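Local coordinates for NegoA.19184.a (Neisseria gonorrhoeae, PDB 5UEB), which is a protein of unknown function of the DUF4265 family, in which a curled five-stranded sheet is joined to a second domain with a ferredoxin-like arrangement, at residues B[9-17]-B[57-68]; B[87-95]-B[127-137]. All blocks are in the same frame, centred on the assembly; numbering follows the deposited sequence. Where two conformers were deposited one is given.

Contact 1: residues B[9-17]-B[57-68]; sequences MKSKLTVVY and VAIEREDKMLFF. With EDO (1,2-ethanediol), chain M.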
loop_
_atom_site.group_PDB
_atom_site.type_symbol
_atom_site.label_atom_id
_atom_site.label_comp_id
_atom_site.label_asym_id
_atom_site.label_seq_id
_atom_site.Cartn_x
_atom_site.Cartn_y
_atom_site.Cartn_z
ATOM N N MET B 9 -9.053 -2.057 26.208
ATOM C CA MET B 9 -8.805 -2.851 24.999
ATOM C C MET B 9 -7.420 -2.634 24.389
ATOM O O MET B 9 -7.277 -2.508 23.167
ATOM C CB MET B 9 -9.919 -2.642 23.971
ATOM C CG MET B 9 -11.295 -2.977 24.505
ATOM S SD MET B 9 -12.487 -3.121 23.175
ATOM C CE MET B 9 -14.036 -3.064 24.085
ATOM N N LYS B 10 -6.376 -2.609 25.216
ATOM C CA LYS B 10 -5.025 -2.542 24.677
ATOM C C LYS B 10 -4.712 -3.814 23.895
ATOM O O LYS B 10 -5.187 -4.917 24.218
ATOM C CB LYS B 10 -3.995 -2.390 25.798
ATOM C CG LYS B 10 -4.325 -1.365 26.881
ATOM C CD LYS B 10 -4.790 -0.024 26.332
ATOM C CE LYS B 10 -3.736 0.616 25.430
ATOM N NZ LYS B 10 -4.174 1.996 25.048
ATOM N N SER B 11 -3.897 -3.660 22.855
ATOM C CA SER B 11 -3.557 -4.798 22.020
ATOM C C SER B 11 -2.205 -4.569 21.356
ATOM O O SER B 11 -1.563 -3.520 21.518
ATOM C CB SER B 11 -4.673 -5.078 21.009
ATOM O OG SER B 11 -4.475 -6.318 20.342
ATOM N N LYS B 12 -1.767 -5.592 20.627
ATOM C CA LYS B 12 -0.534 -5.572 19.854
ATOM C C LYS B 12 -0.823 -6.101 18.460
ATOM O O LYS B 12 -1.642 -7.014 18.276
ATOM C CB LYS B 12 0.521 -6.507 20.463
ATOM C CG LYS B 12 0.699 -6.431 21.961
ATOM C CD LYS B 12 1.464 -5.204 22.350
ATOM C CE LYS B 12 1.988 -5.342 23.777
ATOM N NZ LYS B 12 2.583 -4.064 24.242
ATOM N N LEU B 13 -0.116 -5.538 17.483
ATOM C CA LEU B 13 -0.249 -5.924 16.089
ATOM C C LEU B 13 1.135 -6.206 15.523
ATOM O O LEU B 13 2.082 -5.474 15.819
ATOM C CB LEU B 13 -0.821 -4.717 15.348
ATOM C CG LEU B 13 -1.315 -4.927 13.942
ATOM C CD1 LEU B 13 -2.359 -6.001 13.999
ATOM C CD2 LEU B 13 -1.886 -3.615 13.481
ATOM N N THR B 14 1.258 -7.255 14.702
ATOM C CA THR B 14 2.485 -7.502 13.942
ATOM C C THR B 14 2.329 -6.966 12.520
ATOM O O THR B 14 1.351 -7.274 11.840
ATOM C CB THR B 14 2.814 -8.995 13.902
ATOM O OG1 THR B 14 3.057 -9.459 15.235
ATOM C CG2 THR B 14 4.060 -9.256 13.038
ATOM N N VAL B 15 3.284 -6.142 12.087
ATOM C CA VAL B 15 3.356 -5.661 10.712
ATOM C C VAL B 15 4.451 -6.449 10.007
ATOM O O VAL B 15 5.622 -6.372 10.397
ATOM C CB VAL B 15 3.674 -4.158 10.657
ATOM C CG1 VAL B 15 3.676 -3.664 9.202
ATOM C CG2 VAL B 15 2.682 -3.370 11.474
ATOM N N VAL B 16 4.080 -7.211 8.981
ATOM C CA VAL B 16 5.049 -7.891 8.127
ATOM C C VAL B 16 5.405 -6.948 6.985
ATOM O O VAL B 16 4.517 -6.342 6.369
ATOM C CB VAL B 16 4.482 -9.217 7.593
ATOM C CG1 VAL B 16 5.506 -9.924 6.710
ATOM C CG2 VAL B 16 4.079 -10.127 8.739
ATOM N N TYR B 17 6.703 -6.777 6.737
ATOM C CA TYR B 17 7.151 -5.824 5.727
ATOM C C TYR B 17 8.467 -6.320 5.145
ATOM O O TYR B 17 9.098 -7.236 5.674
ATOM C CB TYR B 17 7.299 -4.405 6.322
ATOM C CG TYR B 17 8.380 -4.299 7.374
ATOM C CD1 TYR B 17 8.162 -4.731 8.679
ATOM C CD2 TYR B 17 9.628 -3.775 7.061
ATOM C CE1 TYR B 17 9.163 -4.670 9.634
ATOM C CE2 TYR B 17 10.642 -3.696 8.019
ATOM C CZ TYR B 17 10.397 -4.143 9.307
ATOM O OH TYR B 17 11.401 -4.084 10.247
ATOM N N VAL B 57 -5.840 1.099 11.429
ATOM C CA VAL B 57 -5.567 0.044 10.464
ATOM C C VAL B 57 -6.518 -1.120 10.691
ATOM O O VAL B 57 -7.019 -1.340 11.802
ATOM C CB VAL B 57 -4.098 -0.439 10.508
ATOM C CG1 VAL B 57 -3.131 0.718 10.225
ATOM C CG2 VAL B 57 -3.794 -1.103 11.853
ATOM N N ALA B 58 -6.782 -1.853 9.618
ATOM C CA ALA B 58 -7.523 -3.102 9.668
ATOM C C ALA B 58 -6.565 -4.253 9.931
ATOM O O ALA B 58 -5.393 -4.215 9.544
ATOM C CB ALA B 58 -8.254 -3.343 8.350
ATOM N N ILE B 59 -7.078 -5.293 10.589
ATOM C CA ILE B 59 -6.244 -6.375 11.084
ATOM C C ILE B 59 -6.834 -7.712 10.655
ATOM O O ILE B 59 -8.009 -7.819 10.290
ATOM C CB ILE B 59 -6.101 -6.314 12.615
ATOM C CG1 ILE B 59 -7.472 -6.460 13.266
ATOM C CG2 ILE B 59 -5.478 -4.981 13.029
ATOM C CD1 ILE B 59 -7.446 -6.371 14.813
ATOM N N GLU B 60 -5.980 -8.740 10.686
ATOM C CA GLU B 60 -6.369 -10.122 10.432
ATOM C C GLU B 60 -5.800 -10.990 11.539
ATOM O O GLU B 60 -4.672 -10.773 11.984
ATOM C CB GLU B 60 -5.778 -10.641 9.123
ATOM C CG GLU B 60 -6.417 -10.109 7.874
ATOM C CD GLU B 60 -6.003 -10.902 6.640
ATOM O OE1 GLU B 60 -4.953 -11.578 6.687
ATOM O OE2 GLU B 60 -6.730 -10.854 5.628
ATOM N N ARG B 61 -6.566 -11.998 11.947
ATOM C CA ARG B 61 -6.125 -12.955 12.954
ATOM C C ARG B 61 -5.620 -14.227 12.284
ATOM O O ARG B 61 -6.299 -14.801 11.424
ATOM C CB ARG B 61 -7.267 -13.298 13.915
ATOM C CG ARG B 61 -6.891 -14.264 15.018
ATOM C CD ARG B 61 -8.023 -14.399 16.027
ATOM N NE ARG B 61 -7.654 -15.313 17.102
ATOM C CZ ARG B 61 -7.923 -16.613 17.108
ATOM N NH1 ARG B 61 -8.579 -17.158 16.092
ATOM N NH2 ARG B 61 -7.545 -17.365 18.135
ATOM N N GLU B 62 -4.423 -14.657 12.673
ATOM C CA GLU B 62 -3.869 -15.920 12.212
ATOM C C GLU B 62 -3.016 -16.501 13.329
ATOM O O GLU B 62 -2.284 -15.760 13.990
ATOM C CB GLU B 62 -3.001 -15.705 10.964
ATOM C CG GLU B 62 -2.519 -16.985 10.304
ATOM C CD GLU B 62 -1.621 -16.711 9.114
ATOM O OE1 GLU B 62 -0.461 -16.293 9.324
ATOM O OE2 GLU B 62 -2.085 -16.891 7.969
ATOM N N ASP B 63 -3.109 -17.819 13.525
ATOM C CA ASP B 63 -2.335 -18.520 14.554
ATOM C C ASP B 63 -2.414 -17.804 15.900
ATOM O O ASP B 63 -1.409 -17.616 16.590
ATOM C CB ASP B 63 -0.885 -18.742 14.117
ATOM N N LYS B 64 -3.623 -17.373 16.261
ATOM C CA LYS B 64 -3.903 -16.717 17.536
ATOM C C LYS B 64 -3.190 -15.374 17.709
ATOM O O LYS B 64 -3.047 -14.891 18.839
ATOM C CB LYS B 64 -3.637 -17.636 18.735
ATOM C CG LYS B 64 -4.271 -19.011 18.626
ATOM C CD LYS B 64 -3.988 -19.807 19.885
ATOM C CE LYS B 64 -5.144 -20.723 20.242
ATOM N NZ LYS B 64 -4.981 -21.300 21.608
ATOM N N MET B 65 -2.742 -14.756 16.614
ATOM C CA MET B 65 -2.053 -13.476 16.658
ATOM C C MET B 65 -2.740 -12.500 15.709
ATOM O O MET B 65 -3.467 -12.901 14.798
ATOM C CB MET B 65 -0.574 -13.649 16.283
ATOM C CG MET B 65 0.227 -14.381 17.340
ATOM S SD MET B 65 1.863 -14.815 16.726
ATOM C CE MET B 65 1.424 -15.907 15.379
ATOM N N LEU B 66 -2.509 -11.205 15.919
ATOM C CA LEU B 66 -3.103 -10.171 15.075
ATOM C C LEU B 66 -2.060 -9.533 14.166
ATOM O O LEU B 66 -0.954 -9.195 14.610
ATOM C CB LEU B 66 -3.772 -9.075 15.910
ATOM C CG LEU B 66 -4.849 -9.545 16.883
ATOM C CD1 LEU B 66 -5.375 -8.338 17.657
ATOM C CD2 LEU B 66 -5.999 -10.275 16.184
ATOM N N PHE B 67 -2.433 -9.344 12.895
ATOM C CA PHE B 67 -1.524 -8.837 11.868
ATOM C C PHE B 67 -2.123 -7.640 11.149
ATOM O O PHE B 67 -3.322 -7.597 10.885
ATOM C CB PHE B 67 -1.188 -9.916 10.835
ATOM C CG PHE B 67 -0.434 -11.060 11.412
ATOM C CD1 PHE B 67 -1.106 -12.155 11.943
ATOM C CD2 PHE B 67 0.949 -11.030 11.450
ATOM C CE1 PHE B 67 -0.399 -13.213 12.492
ATOM C CE2 PHE B 67 1.661 -12.078 11.995
ATOM C CZ PHE B 67 0.981 -13.172 12.521
ATOM N N PHE B 68 -1.267 -6.677 10.812
ATOM C CA PHE B 68 -1.697 -5.565 9.972
ATOM C C PHE B 68 -2.204 -6.105 8.642
ATOM O O PHE B 68 -1.560 -6.955 8.022
ATOM C CB PHE B 68 -0.500 -4.644 9.710
ATOM C CG PHE B 68 -0.734 -3.636 8.606
ATOM C CD1 PHE B 68 -1.415 -2.454 8.865
ATOM C CD2 PHE B 68 -0.270 -3.870 7.324
ATOM C CE1 PHE B 68 -1.635 -1.530 7.856
ATOM C CE2 PHE B 68 -0.489 -2.950 6.304
ATOM C CZ PHE B 68 -1.167 -1.769 6.579
HETATM C C1 EDO M . 1.055 -9.649 17.691
HETATM O O1 EDO M . 0.905 -10.200 16.375
HETATM C C2 EDO M . 0.338 -10.560 18.679
HETATM O O2 EDO M . -1.065 -10.552 18.385
HETATM O O HOH W 1 1.222 -7.522 8.055
#
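Thr14 and Phe67 form a single parallel beta bridge. Thr14 N donates to Leu66 O at 2.9 Å, almost straight at 174°. Phe68 N returns a bond to Thr14 O, also at 2.9 Å. The strands diverge at 52°, and one step further a water replaces direct pairing. It accepts from Val16 N at 3.0 Å and donates to Phe68 O at 2.8 Å.

A bound 1,2-ethanediol, probably from the crystallisation liquor, lies on the other side of the bridge. Its O2 takes the N-H of Leu66. Its O1 donates to Leu66 O at 2.8 Å, so this carbonyl has two donors. Thr14 OG1 lies beside the same O1.

The apolar contacts centre on Leu13, a buried residue. Its CG stands anti to the backbone N (chi1 -168°), which sends both methyls inward, under the backbone of 66-68, to strand 56-62. CD1 reaches Ile59 CG2 at 3.4 Å, a tight carbon pair. CD2 meets Val57 CG2 at 3.5 Å. Phe39 of strand 39-41 touches both Leu13 and Ile59. Thr14 and Phe67 run side by side in the same direction, with Thr14 CB 3.7 Å from Phe67 CD2. The Phe67 ring also stacks on His8 of the second subunit, a residue of the tag. Nearby, Glu60 makes a salt bridge with Lys10 of that subunit.

Strands 10-18 and 65-73 are the two outermost strands of the five-stranded sheet. Their bridge joins its ends, so the sheet curls round into a barrel-like form with Leu13, Val57 and Ile59 on the inside. Only two direct hydrogen bonds make the closure. Beyond it a water links the backbones on one side; on the other a diol takes the N-H of Leu66. Leu13 fills the inner side against Val57 and Ile59.

Contact 2: residues B[87-95]-B[127-137]; sequences HFPKDLLAA and ILNRYEEANIL
Two antiparallel helices pack side by side on one face of the four-stranded sheet, as in a ferredoxin-like beta-alpha-beta-beta-alpha-beta fold. The axes of the segments 90-95 and 127-133 lie 10.8 Å apart at an angle of 157°.

Tyr131 meets the start of the first helix in two ways. Its OH donates to Asp91 OD1 at 2.6 Å. The bond comes in on the syn side of the carboxylate, whose plane stands 74° from the ring. Asp91 CG sits between its backbone N and carbonyl carbon (chi1 65°), which swings the acid toward the tyrosine. Pro89, at the N-cap position, covers one face of the ring. Its CG lies 3.6 Å from the ring centroid, a CH-pi contact.

The tip of Ile136 meets the same proline, CD1 to Pro89 CG at 3.5 Å. A Schellman motif at Asn135 ends the second helix and turns the chain just before Ile136. Deeper in, Leu92 CD2 meets Leu137 CD2 tip to tip at 3.6 Å. The side chains of Leu92 and Leu128 cross at about a right angle, CD1 against CD2. Ala95 CB touches Ile127 CD1 at 3.5 Å. Leu128 and Leu137 also rest on Ile82 of strand 78-84.

The short phenol-carboxylate bond and the proline probably restrain the Tyr131 ring. The helix start probably helps to stabilise the negative charge of Asp91, while Leu92 joins the helices at Leu128 and meets the sheet at Leu137.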
loop_
_atom_site.group_PDB
_atom_site.type_symbol
_atom_site.label_atom_id
_atom_site.label_comp_id
_atom_site.label_asym_id
_atom_site.label_seq_id
_atom_site.Cartn_x
_atom_site.Cartn_y
_atom_site.Cartn_z
ATOM N N HIS B 87 26.327 10.474 17.449
ATOM C CA HIS B 87 25.507 11.327 18.297
ATOM C C HIS B 87 24.519 12.088 17.430
ATOM O O HIS B 87 24.794 12.374 16.260
ATOM C CB HIS B 87 26.368 12.321 19.084
ATOM C CG HIS B 87 26.855 13.475 18.262
ATOM N ND1 HIS B 87 27.974 13.398 17.459
ATOM C CD2 HIS B 87 26.370 14.730 18.111
ATOM C CE1 HIS B 87 28.158 14.558 16.853
ATOM N NE2 HIS B 87 27.199 15.383 17.231
ATOM N N PHE B 88 23.363 12.410 18.016
ATOM C CA PHE B 88 22.412 13.310 17.380
ATOM C C PHE B 88 22.797 14.743 17.724
ATOM O O PHE B 88 22.891 15.078 18.913
ATOM C CB PHE B 88 20.992 13.007 17.847
ATOM C CG PHE B 88 20.454 11.709 17.317
ATOM C CD1 PHE B 88 19.826 11.663 16.083
ATOM C CD2 PHE B 88 20.598 10.533 18.036
ATOM C CE1 PHE B 88 19.339 10.461 15.573
ATOM C CE2 PHE B 88 20.118 9.329 17.534
ATOM C CZ PHE B 88 19.492 9.294 16.302
ATOM N N PRO B 89 23.074 15.598 16.738
ATOM C CA PRO B 89 23.498 16.972 17.047
ATOM C C PRO B 89 22.440 17.720 17.845
ATOM O O PRO B 89 21.239 17.561 17.614
ATOM C CB PRO B 89 23.690 17.603 15.664
ATOM C CG PRO B 89 23.952 16.447 14.760
ATOM C CD PRO B 89 23.139 15.305 15.298
ATOM N N LYS B 90 22.910 18.560 18.775
ATOM C CA LYS B 90 22.003 19.276 19.670
ATOM C C LYS B 90 21.031 20.161 18.894
ATOM O O LYS B 90 19.848 20.251 19.248
ATOM C CB LYS B 90 22.803 20.103 20.680
ATOM N N ASP B 91 21.506 20.820 17.832
ATOM C CA ASP B 91 20.618 21.707 17.084
ATOM C C ASP B 91 19.546 20.936 16.322
ATOM O O ASP B 91 18.437 21.451 16.118
ATOM C CB ASP B 91 21.402 22.678 16.192
ATOM C CG ASP B 91 22.186 21.990 15.087
ATOM O OD1 ASP B 91 22.404 20.766 15.152
ATOM O OD2 ASP B 91 22.608 22.700 14.148
ATOM N N LEU B 92 19.843 19.704 15.913
ATOM C CA LEU B 92 18.813 18.877 15.300
ATOM C C LEU B 92 17.751 18.465 16.316
ATOM O O LEU B 92 16.551 18.513 16.021
ATOM C CB LEU B 92 19.450 17.650 14.651
ATOM C CG LEU B 92 18.455 16.604 14.147
ATOM C CD1 LEU B 92 17.568 17.194 13.072
ATOM C CD2 LEU B 92 19.184 15.371 13.631
ATOM N N LEU B 93 18.169 18.038 17.510
ATOM C CA LEU B 93 17.194 17.680 18.534
ATOM C C LEU B 93 16.321 18.873 18.899
ATOM O O LEU B 93 15.110 18.727 19.105
ATOM C CB LEU B 93 17.904 17.137 19.773
ATOM C CG LEU B 93 18.676 15.832 19.559
ATOM C CD1 LEU B 93 19.416 15.427 20.826
ATOM C CD2 LEU B 93 17.750 14.713 19.095
ATOM N N ALA B 94 16.917 20.065 18.964
ATOM C CA ALA B 94 16.147 21.260 19.279
ATOM C C ALA B 94 15.135 21.570 18.183
ATOM O O ALA B 94 13.993 21.953 18.474
ATOM C CB ALA B 94 17.094 22.438 19.495
ATOM N N ALA B 95 15.534 21.412 16.917
ATOM C CA ALA B 95 14.614 21.662 15.813
ATOM C C ALA B 95 13.465 20.665 15.815
ATOM O O ALA B 95 12.308 21.042 15.584
ATOM C CB ALA B 95 15.362 21.605 14.484
ATOM N N ILE B 127 18.100 20.971 7.722
ATOM C CA ILE B 127 19.045 20.564 8.760
ATOM C C ILE B 127 19.469 19.122 8.551
ATOM O O ILE B 127 20.660 18.791 8.624
ATOM C CB ILE B 127 18.449 20.768 10.162
ATOM C CG1 ILE B 127 18.040 22.226 10.365
ATOM C CG2 ILE B 127 19.458 20.319 11.209
ATOM C CD1 ILE B 127 17.387 22.479 11.711
ATOM N N LEU B 128 18.497 18.244 8.291
ATOM C CA LEU B 128 18.819 16.851 8.000
ATOM C C LEU B 128 19.759 16.749 6.808
ATOM O O LEU B 128 20.728 15.981 6.835
ATOM C CB LEU B 128 17.542 16.064 7.713
ATOM C CG LEU B 128 16.588 15.880 8.886
ATOM C CD1 LEU B 128 15.254 15.321 8.405
ATOM C CD2 LEU B 128 17.221 14.959 9.918
ATOM N N ASN B 129 19.487 17.513 5.749
ATOM C CA ASN B 129 20.321 17.438 4.550
ATOM C C ASN B 129 21.755 17.882 4.817
ATOM O O ASN B 129 22.702 17.262 4.317
ATOM C CB ASN B 129 19.706 18.259 3.417
ATOM C CG ASN B 129 18.515 17.573 2.776
ATOM O OD1 ASN B 129 18.369 16.352 2.858
ATOM N ND2 ASN B 129 17.664 18.358 2.115
ATOM N N ARG B 130 21.948 18.955 5.593
ATOM C CA ARG B 130 23.304 19.413 5.891
ATOM C C ARG B 130 24.092 18.350 6.645
ATOM O O ARG B 130 25.287 18.145 6.388
ATOM C CB ARG B 130 23.273 20.715 6.693
ATOM C CG ARG B 130 23.306 21.979 5.854
ATOM C CD ARG B 130 23.630 23.199 6.714
ATOM N NE ARG B 130 25.030 23.245 7.139
ATOM C CZ ARG B 130 25.979 23.940 6.517
ATOM N NH1 ARG B 130 25.683 24.651 5.436
ATOM N NH2 ARG B 130 27.224 23.927 6.975
ATOM N N TYR B 131 23.440 17.665 7.588
ATOM C CA TYR B 131 24.135 16.613 8.321
ATOM C C TYR B 131 24.367 15.382 7.454
ATOM O O TYR B 131 25.382 14.694 7.623
ATOM C CB TYR B 131 23.411 16.302 9.632
ATOM C CG TYR B 131 23.674 17.344 10.697
ATOM C CD1 TYR B 131 24.975 17.740 11.002
ATOM C CD2 TYR B 131 22.628 17.951 11.385
ATOM C CE1 TYR B 131 25.224 18.699 11.979
ATOM C CE2 TYR B 131 22.867 18.915 12.364
ATOM C CZ TYR B 131 24.169 19.281 12.655
ATOM O OH TYR B 131 24.427 20.232 13.612
ATOM N N GLU B 132 23.458 15.092 6.519
ATOM C CA GLU B 132 23.690 14.006 5.571
ATOM C C GLU B 132 24.911 14.290 4.705
ATOM O O GLU B 132 25.727 13.394 4.454
ATOM C CB GLU B 132 22.452 13.801 4.696
ATOM C CG GLU B 132 22.415 12.485 3.925
ATOM C CD GLU B 132 23.249 12.501 2.654
ATOM O OE1 GLU B 132 23.603 13.600 2.171
ATOM O OE2 GLU B 132 23.548 11.406 2.136
ATOM N N GLU B 133 25.054 15.540 4.231
ATOM C CA GLU B 133 26.202 15.882 3.389
ATOM C C GLU B 133 27.513 15.674 4.130
ATOM O O GLU B 133 28.537 15.372 3.508
ATOM C CB GLU B 133 26.133 17.340 2.916
ATOM C CG GLU B 133 24.966 17.685 2.016
ATOM C CD GLU B 133 25.074 19.087 1.444
ATOM O OE1 GLU B 133 26.129 19.732 1.642
ATOM O OE2 GLU B 133 24.111 19.544 0.797
ATOM N N ALA B 134 27.502 15.836 5.451
ATOM C CA ALA B 134 28.701 15.662 6.261
ATOM C C ALA B 134 28.924 14.216 6.677
ATOM O O ALA B 134 29.855 13.943 7.442
ATOM C CB ALA B 134 28.637 16.562 7.502
ATOM N N ASN B 135 28.092 13.293 6.192
ATOM C CA ASN B 135 28.197 11.867 6.489
ATOM C C ASN B 135 28.016 11.563 7.968
ATOM O O ASN B 135 28.454 10.512 8.448
ATOM C CB ASN B 135 29.495 11.251 5.949
ATOM C CG ASN B 135 29.605 11.361 4.440
ATOM O OD1 ASN B 135 28.620 11.188 3.721
ATOM N ND2 ASN B 135 30.805 11.655 3.954
ATOM N N ILE B 136 27.365 12.461 8.706
ATOM C CA ILE B 136 27.101 12.207 10.117
ATOM C C ILE B 136 25.744 11.548 10.364
ATOM O O ILE B 136 25.541 10.958 11.434
ATOM C CB ILE B 136 27.332 13.454 10.992
ATOM C CG1 ILE B 136 26.062 14.289 11.104
ATOM C CG2 ILE B 136 28.482 14.296 10.449
ATOM C CD1 ILE B 136 25.434 14.219 12.469
ATOM N N LEU B 137 24.815 11.621 9.412
ATOM C CA LEU B 137 23.545 10.930 9.560
ATOM C C LEU B 137 22.965 10.600 8.196
ATOM O O LEU B 137 23.384 11.134 7.165
ATOM C CB LEU B 137 22.514 11.713 10.399
ATOM C CG LEU B 137 21.786 12.969 9.895
ATOM C CD1 LEU B 137 20.727 12.753 8.807
ATOM C CD2 LEU B 137 21.159 13.701 11.082
#

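How the contacts relate
Contact 1 closes one sheet; contact 2 lies in the helix layer over the other. They do not touch. Their centres are 35 Å apart, their nearest atoms about 17 Å apart, and they lie on opposite sides of the chain's centre. Contact 1 closes before contact 2 opens. Contact 2 has no backbone hydrogen bond across it and rests mainly on side chains of two helices and their flanking loops; contact 1 adds backbone bonds to its packing. Contact 1 also borders the second subunit, which does not reach contact 2. No active site is known. Bound 1,2-ethanediol, probably a crystallisation additive, lies within contact 1 and about 4 Å from the Ile127 side chain.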